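Local coordinates for protein serine protease pet (Escherichia coli, PDB 4OM9) that is a secreted autotransporter enterotoxin whose passenger domain is a serine protease on a beta-helix, probably acting on host alpha-fodrin, at residues A10-D15 against H523-R527; F102-R106 against T249-L253; Y355-D359 against Q375-L379. All blocks are in the same frame, centred on the assembly; numbering follows the deposited sequence.

Contact 1 (A10-D15 against H523-R527); sequences ARDYLD and HAIFR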
ATOM      1  N   ALA A  10     -22.292  -3.150  15.081  1.00 36.30           N
ATOM      2  CA  ALA A  10     -22.262  -4.579  15.298  1.00 38.10           C
ATOM      3  C   ALA A  10     -20.929  -5.160  14.808  1.00 39.00           C
ATOM      4  O   ALA A  10     -20.325  -6.007  15.461  1.00 34.74           O
ATOM      5  CB  ALA A  10     -23.452  -5.233  14.593  1.00 34.93           C
ATOM      6  N   ARG A  11     -20.464  -4.649  13.672  1.00 40.65           N
ATOM      7  CA  ARG A  11     -19.265  -5.144  13.008  1.00 39.51           C
ATOM      8  C   ARG A  11     -18.018  -4.819  13.833  1.00 38.59           C
ATOM      9  O   ARG A  11     -16.962  -5.467  13.695  1.00 37.18           O
ATOM     10  CB  ARG A  11     -19.183  -4.539  11.599  1.00 38.83           C
ATOM     11  CG  ARG A  11     -17.861  -4.678  10.887  1.00 41.48           C
ATOM     12  CD  ARG A  11     -17.965  -4.140   9.477  1.00 37.28           C
ATOM     13  NE  ARG A  11     -17.174  -2.931   9.306  1.00 37.28           N
ATOM     14  CZ  ARG A  11     -16.929  -2.368   8.126  1.00 40.96           C
ATOM     15  NH1 ARG A  11     -17.410  -2.917   7.019  1.00 39.14           N
ATOM     16  NH2 ARG A  11     -16.192  -1.270   8.046  1.00 38.11           N
ATOM     17  N   ASP A  12     -18.153  -3.830  14.716  1.00 38.44           N
ATOM     18  CA  ASP A  12     -17.030  -3.405  15.543  1.00 37.82           C
ATOM     19  C   ASP A  12     -16.550  -4.488  16.522  1.00 38.09           C
ATOM     20  O   ASP A  12     -15.344  -4.672  16.709  1.00 35.24           O
ATOM     21  CB  ASP A  12     -17.395  -2.133  16.310  1.00 42.41           C
ATOM     22  CG  ASP A  12     -17.519  -0.924  15.401  1.00 47.31           C
ATOM     23  OD1 ASP A  12     -16.897  -0.941  14.316  1.00 43.35           O
ATOM     24  OD2 ASP A  12     -18.216   0.050  15.777  1.00 51.22           O
ATOM     25  N   TYR A  13     -17.488  -5.195  17.150  1.00 34.72           N
ATOM     26  CA  TYR A  13     -17.119  -6.279  18.047  1.00 33.44           C
ATOM     27  C   TYR A  13     -16.397  -7.389  17.297  1.00 31.88           C
ATOM     28  O   TYR A  13     -15.480  -8.008  17.824  1.00 30.84           O
ATOM     29  CB  TYR A  13     -18.351  -6.848  18.752  1.00 33.89           C
ATOM     30  CG  TYR A  13     -19.033  -5.899  19.709  1.00 39.37           C
ATOM     31  CD1 TYR A  13     -18.614  -5.798  21.033  1.00 41.28           C
ATOM     32  CD2 TYR A  13     -20.105  -5.109  19.293  1.00 36.56           C
ATOM     33  CE1 TYR A  13     -19.241  -4.929  21.926  1.00 39.63           C
ATOM     34  CE2 TYR A  13     -20.734  -4.234  20.167  1.00 40.02           C
ATOM     35  CZ  TYR A  13     -20.303  -4.152  21.488  1.00 40.85           C
ATOM     36  OH  TYR A  13     -20.925  -3.287  22.363  1.00 42.32           O
ATOM     37  N   LEU A  14     -16.829  -7.633  16.069  1.00 32.37           N
ATOM     38  CA  LEU A  14     -16.271  -8.678  15.210  1.00 29.46           C
ATOM     39  C   LEU A  14     -14.889  -8.308  14.696  1.00 29.53           C
ATOM     40  O   LEU A  14     -13.984  -9.136  14.682  1.00 29.40           O
ATOM     41  CB  LEU A  14     -17.200  -8.925  14.035  1.00 29.51           C
ATOM     42  CG  LEU A  14     -18.372  -9.893  14.179  1.00 29.15           C
ATOM     43  CD1 LEU A  14     -18.956  -9.886  15.543  1.00 29.17           C
ATOM     44  CD2 LEU A  14     -19.441  -9.571  13.170  1.00 30.33           C
ATOM     45  N   ASP A  15     -14.738  -7.053  14.266  1.00 30.32           N
ATOM     46  CA  ASP A  15     -13.451  -6.551  13.779  1.00 32.80           C
ATOM     47  C   ASP A  15     -12.374  -6.745  14.846  1.00 31.28           C
ATOM     48  O   ASP A  15     -11.247  -7.137  14.538  1.00 30.02           O
ATOM     49  CB  ASP A  15     -13.532  -5.059  13.398  1.00 31.57           C
ATOM     50  CG  ASP A  15     -13.858  -4.823  11.917  1.00 31.94           C
ATOM     51  OD1 ASP A  15     -13.893  -5.783  11.130  1.00 31.36           O
ATOM     52  OD2 ASP A  15     -14.087  -3.640  11.542  1.00 38.35           O
ATOM     53  N   HIS A 523     -12.576  -6.164   6.521  1.00 32.05           N
ATOM     54  CA  HIS A 523     -13.341  -6.171   7.744  1.00 32.70           C
ATOM     55  C   HIS A 523     -14.014  -7.518   7.893  1.00 32.42           C
ATOM     56  O   HIS A 523     -14.114  -8.305   6.938  1.00 31.98           O
ATOM     57  CB  HIS A 523     -14.390  -5.039   7.771  1.00 37.42           C
ATOM     58  CG  HIS A 523     -13.799  -3.671   7.703  1.00 35.41           C
ATOM     59  ND1 HIS A 523     -13.596  -2.885   8.822  1.00 35.49           N
ATOM     60  CD2 HIS A 523     -13.313  -2.954   6.656  1.00 35.25           C
ATOM     61  CE1 HIS A 523     -13.046  -1.743   8.469  1.00 36.24           C
ATOM     62  NE2 HIS A 523     -12.855  -1.760   7.158  1.00 41.87           N
ATOM     63  N   ALA A 524     -14.458  -7.783   9.116  1.00 32.74           N
ATOM     64  CA  ALA A 524     -15.238  -8.961   9.416  1.00 32.72           C
ATOM     65  C   ALA A 524     -16.602  -8.815   8.766  1.00 33.85           C
ATOM     66  O   ALA A 524     -17.077  -7.697   8.521  1.00 34.88           O
ATOM     67  CB  ALA A 524     -15.383  -9.139  10.933  1.00 32.94           C
ATOM     68  N   ILE A 525     -17.235  -9.945   8.491  1.00 33.78           N
ATOM     69  CA  ILE A 525     -18.625  -9.937   8.082  1.00 36.66           C
ATOM     70  C   ILE A 525     -19.407 -10.789   9.068  1.00 38.19           C
ATOM     71  O   ILE A 525     -18.828 -11.383   9.969  1.00 40.42           O
ATOM     72  CB  ILE A 525     -18.801 -10.467   6.658  1.00 40.28           C
ATOM     73  CG1 ILE A 525     -18.489 -11.968   6.605  1.00 39.88           C
ATOM     74  CG2 ILE A 525     -17.915  -9.676   5.673  1.00 36.00           C
ATOM     75  CD1 ILE A 525     -18.489 -12.518   5.191  1.00 42.81           C
ATOM     76  N   PHE A 526     -20.717 -10.843   8.895  1.00 40.92           N
ATOM     77  CA  PHE A 526     -21.571 -11.586   9.801  1.00 41.10           C
ATOM     78  C   PHE A 526     -21.746 -13.026   9.340  1.00 42.37           C
ATOM     79  O   PHE A 526     -21.943 -13.922  10.168  1.00 38.79           O
ATOM     80  CB  PHE A 526     -22.929 -10.909   9.916  1.00 41.65           C
ATOM     81  CG  PHE A 526     -22.849  -9.432  10.195  1.00 44.17           C
ATOM     82  CD1 PHE A 526     -22.335  -8.966  11.400  1.00 40.87           C
ATOM     83  CD2 PHE A 526     -23.314  -8.513   9.266  1.00 40.95           C
ATOM     84  CE1 PHE A 526     -22.263  -7.620  11.666  1.00 40.84           C
ATOM     85  CE2 PHE A 526     -23.249  -7.174   9.525  1.00 44.19           C
ATOM     86  CZ  PHE A 526     -22.719  -6.724  10.729  1.00 46.01           C
ATOM     87  N   ARG A 527     -21.664 -13.243   8.021  1.00 36.54           N
ATOM     88  CA  ARG A 527     -21.945 -14.552   7.421  1.00 38.85           C
ATOM     89  C   ARG A 527     -21.442 -14.602   5.972  1.00 39.66           C
ATOM     90  O   ARG A 527     -21.745 -13.704   5.184  1.00 36.51           O
ATOM     91  CB  ARG A 527     -23.454 -14.841   7.483  1.00 41.52           C
ATOM     92  CG  ARG A 527     -23.868 -16.231   7.008  1.00 40.25           C
ATOM     93  CD  ARG A 527     -25.390 -16.404   7.023  1.00 47.04           C
ATOM     94  NE  ARG A 527     -26.073 -15.542   6.055  1.00 53.06           N
ATOM     95  CZ  ARG A 527     -27.344 -15.151   6.151  1.00 49.23           C
ATOM     96  NH1 ARG A 527     -28.091 -15.534   7.180  1.00 47.97           N
ATOM     97  NH2 ARG A 527     -27.872 -14.371   5.218  1.00 46.96           N
TER
HETATM   98  O   HOH W   1     -18.358  -6.057   6.779  1.00 32.92           O
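The helix of residues 10-15 meets the loop 523-527 most closely at Asp15 and Ala524, whose CA atoms lie 5.3 Å apart. The loop is extended at His523 to Ile525 and follows strand 514-520. The contact brings the loop between strand 514-520 and helix 543-550 against helix 10-17, near the start of the protease region. Asp15 holds the loop with both carboxylate oxygens. Its OD1 accepts a hydrogen bond from Ala524 N at 2.9 Å. Its OD2 accepts one from His523 ND1, also at 2.9 Å, from the syn side of the carboxylate. Both bonds are nearly straight, and OD2 lies in the plane of the imidazole ring. Arg11 covers a face of the same ring. Its guanidinium stacks flat on His523 with centres 3.6 Å apart and planes 16° apart. A bend in the arginine chain at chi3 (112°) turns the group over the ring. Arg11 NH1 also donates to a water at 3.3 Å, and this water donates to Ala524 O. Apolar contacts flank the polar group. Leu14 CB rests on Ala524 CB at 3.6 Å, and Leu14 CD2 reaches Phe526 CD1 at 3.4 Å. Ala10 CB lies near Phe526 CE1 at 4.0 Å. Phe526 also touches Trp543 and Ile547 of helix 543-550. The ring nitrogen His523 NE2 bonds to Asp575. Two carboxylates therefore fix the rotation of the buried imidazole and would favour its protonated form, while the stacked guanidinium would work against it.

Contact 2 (F102-R106 against T249-L253); sequences FSIQR and TTNEL
This is a buried, largely apolar contact between a strand and a helix, in which Ile104 sits among Thr249, Thr250 and Leu253. Strand 102-107 is the middle strand of a five-stranded antiparallel sheet. Helix 247-255 lies on it soon after strand 239-244 of the second sheet. The two short segments run roughly the same way, with axes 8.3 Å apart and 24° between them. Ile104 and Thr250 have the nearest CA atoms, at 5.5 Å. Ile104 uses all its branches. Its CG2 touches Leu253 CB at 3.6 Å. Its CD1 meets Thr250 CG2 at 3.8 Å, the two side chains crossing at about a right angle. With CG1 opposite the backbone N (chi1 174°), the longer branch crosses Leu253 at a slant, with Leu253 CD2 3.6 Å from Ile104 CG1. The layout fits a chymotrypsin-like protease, in which a helix after the second barrel packs back on the first. Leu253 CD2 reaches on to the strand backbone, 3.4 Å from Ile104 O, and passes near Arg106 CB. At the other end, Phe102 comes in by its ring edge: CZ is 3.2 Å from Thr250 OG1, which lies near the ring plane. That hydroxyl is hydrogen-bonded to Asp246 O. Thr249 CB sits 4.1 Å from Phe102 CE2, and its hydroxyl bonds to the Asp246 carboxylate. Val68 of strand 66-70 touches both Phe102 and Ile104, while Met96 of strand 88-97 meets Thr249.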
ATOM      1  N   PHE A 102     -10.290 -26.375  35.238  1.00 35.20           N
ATOM      2  CA  PHE A 102      -9.238 -26.130  34.276  1.00 34.28           C
ATOM      3  C   PHE A 102      -9.066 -27.357  33.378  1.00 34.40           C
ATOM      4  O   PHE A 102      -9.208 -28.497  33.833  1.00 35.24           O
ATOM      5  CB  PHE A 102      -7.930 -25.782  34.983  1.00 34.14           C
ATOM      6  CG  PHE A 102      -6.773 -25.631  34.050  1.00 33.44           C
ATOM      7  CD1 PHE A 102      -6.624 -24.474  33.285  1.00 32.63           C
ATOM      8  CD2 PHE A 102      -5.842 -26.656  33.912  1.00 33.72           C
ATOM      9  CE1 PHE A 102      -5.563 -24.332  32.412  1.00 32.13           C
ATOM     10  CE2 PHE A 102      -4.768 -26.534  33.034  1.00 33.22           C
ATOM     11  CZ  PHE A 102      -4.627 -25.375  32.271  1.00 32.43           C
ATOM     12  N   SER A 103      -8.754 -27.116  32.104  1.00 33.66           N
ATOM     13  CA  SER A 103      -8.489 -28.199  31.173  1.00 33.77           C
ATOM     14  C   SER A 103      -7.322 -27.893  30.243  1.00 33.03           C
ATOM     15  O   SER A 103      -7.360 -26.927  29.492  1.00 32.34           O
ATOM     16  CB  SER A 103      -9.732 -28.515  30.346  1.00 34.01           C
ATOM     17  OG  SER A 103      -9.463 -29.585  29.441  1.00 34.33           O
ATOM     18  N   ILE A 104      -6.286 -28.728  30.312  1.00 35.08           N
ATOM     19  CA  ILE A 104      -5.180 -28.705  29.356  1.00 32.90           C
ATOM     20  C   ILE A 104      -5.323 -29.905  28.425  1.00 33.33           C
ATOM     21  O   ILE A 104      -5.468 -31.061  28.858  1.00 34.10           O
ATOM     22  CB  ILE A 104      -3.798 -28.710  30.042  1.00 33.12           C
ATOM     23  CG1 ILE A 104      -2.680 -28.841  29.006  1.00 32.93           C
ATOM     24  CG2 ILE A 104      -3.689 -29.837  31.010  1.00 34.08           C
ATOM     25  CD1 ILE A 104      -2.570 -27.670  28.047  1.00 32.10           C
ATOM     26  N   GLN A 105      -5.306 -29.598  27.136  1.00 32.76           N
ATOM     27  CA  GLN A 105      -5.642 -30.537  26.091  1.00 33.08           C
ATOM     28  C   GLN A 105      -4.427 -30.890  25.243  1.00 33.05           C
ATOM     29  O   GLN A 105      -3.579 -30.029  24.954  1.00 32.52           O
ATOM     30  CB  GLN A 105      -6.732 -29.963  25.175  1.00 32.71           C
ATOM     31  CG  GLN A 105      -8.106 -29.751  25.802  1.00 32.99           C
ATOM     32  CD  GLN A 105      -9.060 -29.090  24.813  1.00 32.72           C
ATOM     33  OE1 GLN A 105      -8.811 -27.978  24.343  1.00 32.02           O
ATOM     34  NE2 GLN A 105     -10.138 -29.783  24.472  1.00 33.40           N
ATOM     35  N   ARG A 106      -4.355 -32.163  24.845  1.00 33.76           N
ATOM     36  CA  ARG A 106      -3.406 -32.607  23.841  1.00 33.89           C
ATOM     37  C   ARG A 106      -4.172 -32.870  22.553  1.00 33.89           C
ATOM     38  O   ARG A 106      -5.063 -33.726  22.515  1.00 34.50           O
ATOM     39  CB  ARG A 106      -2.664 -33.881  24.292  1.00 34.86           C
ATOM     40  CG  ARG A 106      -1.839 -34.573  23.186  1.00 35.27           C
ATOM     41  CD  ARG A 106      -0.411 -34.005  23.046  1.00 35.10           C
ATOM     42  NE  ARG A 106       0.259 -34.558  21.870  1.00 35.52           N
ATOM     43  CZ  ARG A 106       1.568 -34.515  21.626  1.00 36.07           C
ATOM     44  NH1 ARG A 106       2.405 -33.936  22.477  1.00 35.86           N
ATOM     45  NH2 ARG A 106       2.043 -35.060  20.502  1.00 36.34           N
ATOM     46  N   THR A 249      -0.713 -28.245  36.288  1.00 34.54           N
ATOM     47  CA  THR A 249      -1.514 -29.263  35.619  1.00 32.20           C
ATOM     48  C   THR A 249      -1.171 -29.312  34.130  1.00 34.29           C
ATOM     49  O   THR A 249      -1.109 -30.382  33.525  1.00 33.03           O
ATOM     50  CB  THR A 249      -3.020 -28.994  35.801  1.00 34.44           C
ATOM     51  OG1 THR A 249      -3.322 -28.870  37.199  1.00 35.32           O
ATOM     52  CG2 THR A 249      -3.851 -30.123  35.192  1.00 34.47           C
ATOM     53  N   THR A 250      -0.954 -28.137  33.538  1.00 34.11           N
ATOM     54  CA  THR A 250      -0.507 -28.061  32.155  1.00 34.45           C
ATOM     55  C   THR A 250       0.780 -28.846  31.945  1.00 34.91           C
ATOM     56  O   THR A 250       0.908 -29.611  30.987  1.00 32.72           O
ATOM     57  CB  THR A 250      -0.268 -26.607  31.714  1.00 30.36           C
ATOM     58  OG1 THR A 250      -1.507 -25.892  31.766  1.00 34.30           O
ATOM     59  CG2 THR A 250       0.292 -26.556  30.277  1.00 30.26           C
ATOM     60  N   ASN A 251       1.735 -28.652  32.846  1.00 39.21           N
ATOM     61  CA  ASN A 251       3.052 -29.239  32.678  1.00 37.50           C
ATOM     62  C   ASN A 251       3.010 -30.723  32.932  1.00 37.98           C
ATOM     63  O   ASN A 251       3.767 -31.492  32.337  1.00 43.52           O
ATOM     64  CB  ASN A 251       4.067 -28.550  33.583  1.00 38.21           C
ATOM     65  CG  ASN A 251       4.486 -27.195  33.036  1.00 41.87           C
ATOM     66  OD1 ASN A 251       4.292 -26.912  31.846  1.00 42.82           O
ATOM     67  ND2 ASN A 251       5.060 -26.356  33.889  1.00 43.48           N
ATOM     68  N   GLU A 252       2.084 -31.138  33.774  1.00 44.85           N
ATOM     69  CA  GLU A 252       1.936 -32.560  34.028  1.00 54.48           C
ATOM     70  C   GLU A 252       1.359 -33.245  32.793  1.00 48.11           C
ATOM     71  O   GLU A 252       1.790 -34.325  32.426  1.00 51.40           O
ATOM     72  CB  GLU A 252       1.082 -32.809  35.276  1.00 56.37           C
ATOM     73  CG  GLU A 252       1.940 -32.823  36.544  1.00 62.72           C
ATOM     74  CD  GLU A 252       1.166 -32.494  37.807  1.00 74.82           C
ATOM     75  OE1 GLU A 252      -0.079 -32.398  37.746  1.00 76.52           O
ATOM     76  OE2 GLU A 252       1.809 -32.321  38.870  1.00 77.80           O
ATOM     77  N   LEU A 253       0.408 -32.610  32.126  1.00 48.47           N
ATOM     78  CA  LEU A 253      -0.102 -33.219  30.916  1.00 48.19           C
ATOM     79  C   LEU A 253       1.014 -33.298  29.886  1.00 41.21           C
ATOM     80  O   LEU A 253       1.164 -34.320  29.242  1.00 43.89           O
ATOM     81  CB  LEU A 253      -1.296 -32.462  30.343  1.00 42.15           C
ATOM     82  CG  LEU A 253      -1.726 -33.218  29.081  1.00 45.48           C
ATOM     83  CD1 LEU A 253      -2.543 -34.474  29.421  1.00 44.83           C
ATOM     84  CD2 LEU A 253      -2.432 -32.335  28.062  1.00 39.20           C
TER

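Contact 3 (Y355-D359 against Q375-L379); sequences YASND and QNTNL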
ATOM      1  N   TYR A 355       7.378 -38.435   3.914  1.00 37.24           N
ATOM      2  CA  TYR A 355       6.288 -38.382   4.873  1.00 36.52           C
ATOM      3  C   TYR A 355       5.182 -39.200   4.213  1.00 35.77           C
ATOM      4  O   TYR A 355       5.057 -39.199   2.983  1.00 36.45           O
ATOM      5  CB  TYR A 355       5.835 -36.933   5.208  1.00 31.91           C
ATOM      6  CG  TYR A 355       4.903 -36.930   6.397  1.00 29.58           C
ATOM      7  CD1 TYR A 355       5.402 -36.954   7.690  1.00 29.23           C
ATOM      8  CD2 TYR A 355       3.531 -36.986   6.216  1.00 29.90           C
ATOM      9  CE1 TYR A 355       4.548 -37.014   8.782  1.00 31.66           C
ATOM     10  CE2 TYR A 355       2.675 -37.043   7.274  1.00 33.11           C
ATOM     11  CZ  TYR A 355       3.181 -37.057   8.565  1.00 32.10           C
ATOM     12  OH  TYR A 355       2.302 -37.116   9.618  1.00 30.78           O
ATOM     13  N   ALA A 356       4.427 -39.928   5.024  1.00 35.22           N
ATOM     14  CA  ALA A 356       3.299 -40.733   4.556  1.00 41.57           C
ATOM     15  C   ALA A 356       2.383 -39.974   3.595  1.00 39.08           C
ATOM     16  O   ALA A 356       2.238 -38.758   3.690  1.00 39.11           O
ATOM     17  CB  ALA A 356       2.490 -41.245   5.755  1.00 40.26           C
ATOM     18  N   SER A 357       1.748 -40.714   2.691  1.00 43.44           N
ATOM     19  CA  SER A 357       1.025 -40.108   1.578  1.00 42.42           C
ATOM     20  C   SER A 357      -0.472 -39.956   1.828  1.00 42.74           C
ATOM     21  O   SER A 357      -1.173 -39.318   1.044  1.00 45.18           O
ATOM     22  CB  SER A 357       1.234 -40.924   0.306  1.00 41.32           C
ATOM     23  OG  SER A 357       0.247 -41.929   0.204  1.00 50.22           O
ATOM     24  N   ASN A 358      -0.987 -40.540   2.898  1.00 41.82           N
ATOM     25  CA  ASN A 358      -2.397 -40.316   3.188  1.00 50.11           C
ATOM     26  C   ASN A 358      -2.590 -39.282   4.306  1.00 45.84           C
ATOM     27  O   ASN A 358      -3.673 -39.152   4.870  1.00 44.79           O
ATOM     28  CB  ASN A 358      -3.098 -41.639   3.532  1.00 50.76           C
ATOM     29  CG  ASN A 358      -2.519 -42.325   4.766  1.00 58.22           C
ATOM     30  OD1 ASN A 358      -1.416 -42.008   5.218  1.00 57.29           O
ATOM     31  ND2 ASN A 358      -3.263 -43.291   5.302  1.00 60.28           N
ATOM     32  N   ASP A 359      -1.533 -38.538   4.601  1.00 47.99           N
ATOM     33  CA  ASP A 359      -1.542 -37.607   5.722  1.00 46.82           C
ATOM     34  C   ASP A 359      -0.732 -36.358   5.386  1.00 42.40           C
ATOM     35  O   ASP A 359       0.252 -36.435   4.648  1.00 42.59           O
ATOM     36  CB  ASP A 359      -0.975 -38.285   6.976  1.00 43.39           C
ATOM     37  CG  ASP A 359      -1.262 -37.500   8.248  1.00 45.18           C
ATOM     38  OD1 ASP A 359      -2.436 -37.123   8.461  1.00 45.70           O
ATOM     39  OD2 ASP A 359      -0.316 -37.264   9.033  1.00 40.02           O
ATOM     40  N   GLN A 375       7.998 -36.071  -2.059  1.00 34.66           N
ATOM     41  CA  GLN A 375       7.257 -36.595  -0.918  1.00 33.97           C
ATOM     42  C   GLN A 375       5.959 -37.269  -1.316  1.00 34.83           C
ATOM     43  O   GLN A 375       5.454 -38.113  -0.574  1.00 37.58           O
ATOM     44  CB  GLN A 375       6.962 -35.469   0.064  1.00 29.80           C
ATOM     45  CG  GLN A 375       8.210 -34.890   0.693  1.00 31.68           C
ATOM     46  CD  GLN A 375       8.885 -35.877   1.624  1.00 34.70           C
ATOM     47  OE1 GLN A 375       8.372 -36.192   2.715  1.00 32.15           O
ATOM     48  NE2 GLN A 375      10.040 -36.373   1.205  1.00 30.60           N
ATOM     49  N   ASN A 376       5.437 -36.921  -2.492  1.00 32.06           N
ATOM     50  CA  ASN A 376       4.112 -37.390  -2.900  1.00 36.49           C
ATOM     51  C   ASN A 376       3.080 -37.203  -1.764  1.00 36.20           C
ATOM     52  O   ASN A 376       2.242 -38.062  -1.506  1.00 34.63           O
ATOM     53  CB  ASN A 376       4.189 -38.859  -3.346  1.00 39.51           C
ATOM     54  CG  ASN A 376       2.881 -39.373  -3.937  1.00 43.94           C
ATOM     55  OD1 ASN A 376       2.049 -38.599  -4.419  1.00 44.69           O
ATOM     56  ND2 ASN A 376       2.684 -40.689  -3.871  1.00 47.36           N
ATOM     57  N   THR A 377       3.145 -36.064  -1.083  1.00 36.20           N
ATOM     58  CA  THR A 377       2.133 -35.734  -0.081  1.00 36.68           C
ATOM     59  C   THR A 377       2.070 -34.232   0.079  1.00 32.24           C
ATOM     60  O   THR A 377       2.804 -33.514  -0.594  1.00 27.70           O
ATOM     61  CB  THR A 377       2.416 -36.400   1.317  1.00 35.95           C
ATOM     62  OG1 THR A 377       1.207 -36.462   2.091  1.00 32.95           O
ATOM     63  CG2 THR A 377       3.469 -35.612   2.081  1.00 31.82           C
ATOM     64  N   ASN A 378       1.198 -33.770   0.979  1.00 32.52           N
ATOM     65  CA  ASN A 378       0.999 -32.343   1.208  1.00 30.61           C
ATOM     66  C   ASN A 378       1.765 -31.846   2.413  1.00 27.48           C
ATOM     67  O   ASN A 378       1.996 -32.582   3.368  1.00 25.77           O
ATOM     68  CB  ASN A 378      -0.492 -32.020   1.357  1.00 28.59           C
ATOM     69  CG  ASN A 378      -1.285 -32.365   0.099  1.00 35.44           C
ATOM     70  OD1 ASN A 378      -0.715 -32.497  -0.996  1.00 33.35           O
ATOM     71  ND2 ASN A 378      -2.601 -32.517   0.247  1.00 32.63           N
ATOM     72  N   LEU A 379       2.201 -30.599   2.330  1.00 29.24           N
ATOM     73  CA  LEU A 379       2.886 -29.957   3.421  1.00 30.23           C
ATOM     74  C   LEU A 379       1.983 -28.884   4.043  1.00 26.41           C
ATOM     75  O   LEU A 379       1.297 -28.150   3.332  1.00 22.57           O
ATOM     76  CB  LEU A 379       4.195 -29.335   2.932  1.00 27.49           C
ATOM     77  CG  LEU A 379       4.855 -28.433   3.978  1.00 25.26           C
ATOM     78  CD1 LEU A 379       5.420 -29.271   5.109  1.00 25.51           C
ATOM     79  CD2 LEU A 379       5.925 -27.534   3.391  1.00 25.01           C
TER
HETATM   80  O   HOH W   2       4.347 -40.397   0.597  1.00 30.72           O
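Tyr355 N donates to Gln375 OE1 at 2.7 Å, with a fairly straight N-H...O angle of 164°. The donor stands above the amide carbonyl plane, 37° out of it. The glutamine chain is bent at chi2 (-68°), which brings OE1 to Tyr355 N. The same oxygen bonds to Trp351 NE1, and Gln375 NE2 bonds to Ile353 O and Gln373 O. With both its oxygen and its nitrogen bonded, the amide is held in one orientation. The two segments are turns of successive coils of the right-handed parallel beta-helix, the fold of autotransporter passenger domains. Strand 361-364 follows the first segment, strand 379-381 begins at the last residue of the second, and the two pair in parallel. A second polar centre is the Thr377 hydroxyl. Its OG1 lies within bonding distance of two carbonyls, 2.7 Å from Asp359 O and 3.0 Å from Ala356 O. The hydroxyl thus sits between the carbonyls of Ala356 and Asp359. A water links the segments further, donating to Tyr355 O at 2.8 Å and to Gln375 O at the same distance. Within the 355-359 turn, Tyr355 OH donates to Asp359 OD2 at 2.7 Å. Asp359 OD1 also forms a salt bridge with Lys109, so the turn touches a residue that follows strand 102-107. Asn395 of the following coil takes two bonds: Asn376 OD1 to its ND2, and a backbone bond with Thr377. Packing between the segments is modest. Ser357 CB rests on Asn376 O at 3.5 Å, at the solvent-exposed margin. On the buried side, the methyl CG2 of Thr377 lies at the edge of the Tyr355 ring, near its plane, and is 4.1 Å from Tyr355 CB.

From the N terminus, the chain enters helix 10-17, which later closes contact 1. That contact ties the N-terminal helix of the protease region to the loop between strand 514-520 and helix 543-550. It spans the longest loop, and both others nest inside it. Contact 2 opens at strand 102-107 and closes at helix 247-255, tying the first sheet of the protease to the helix that follows the second. Contact 3 opens and closes afterwards, in series with contact 2, and joins neighbouring coils of the beta-helix. Contacts 2 and 3 come within about 11 Å at their nearest atoms, without touching. Contact 1 lies farther off, its centre about 33 Å from that of contact 2.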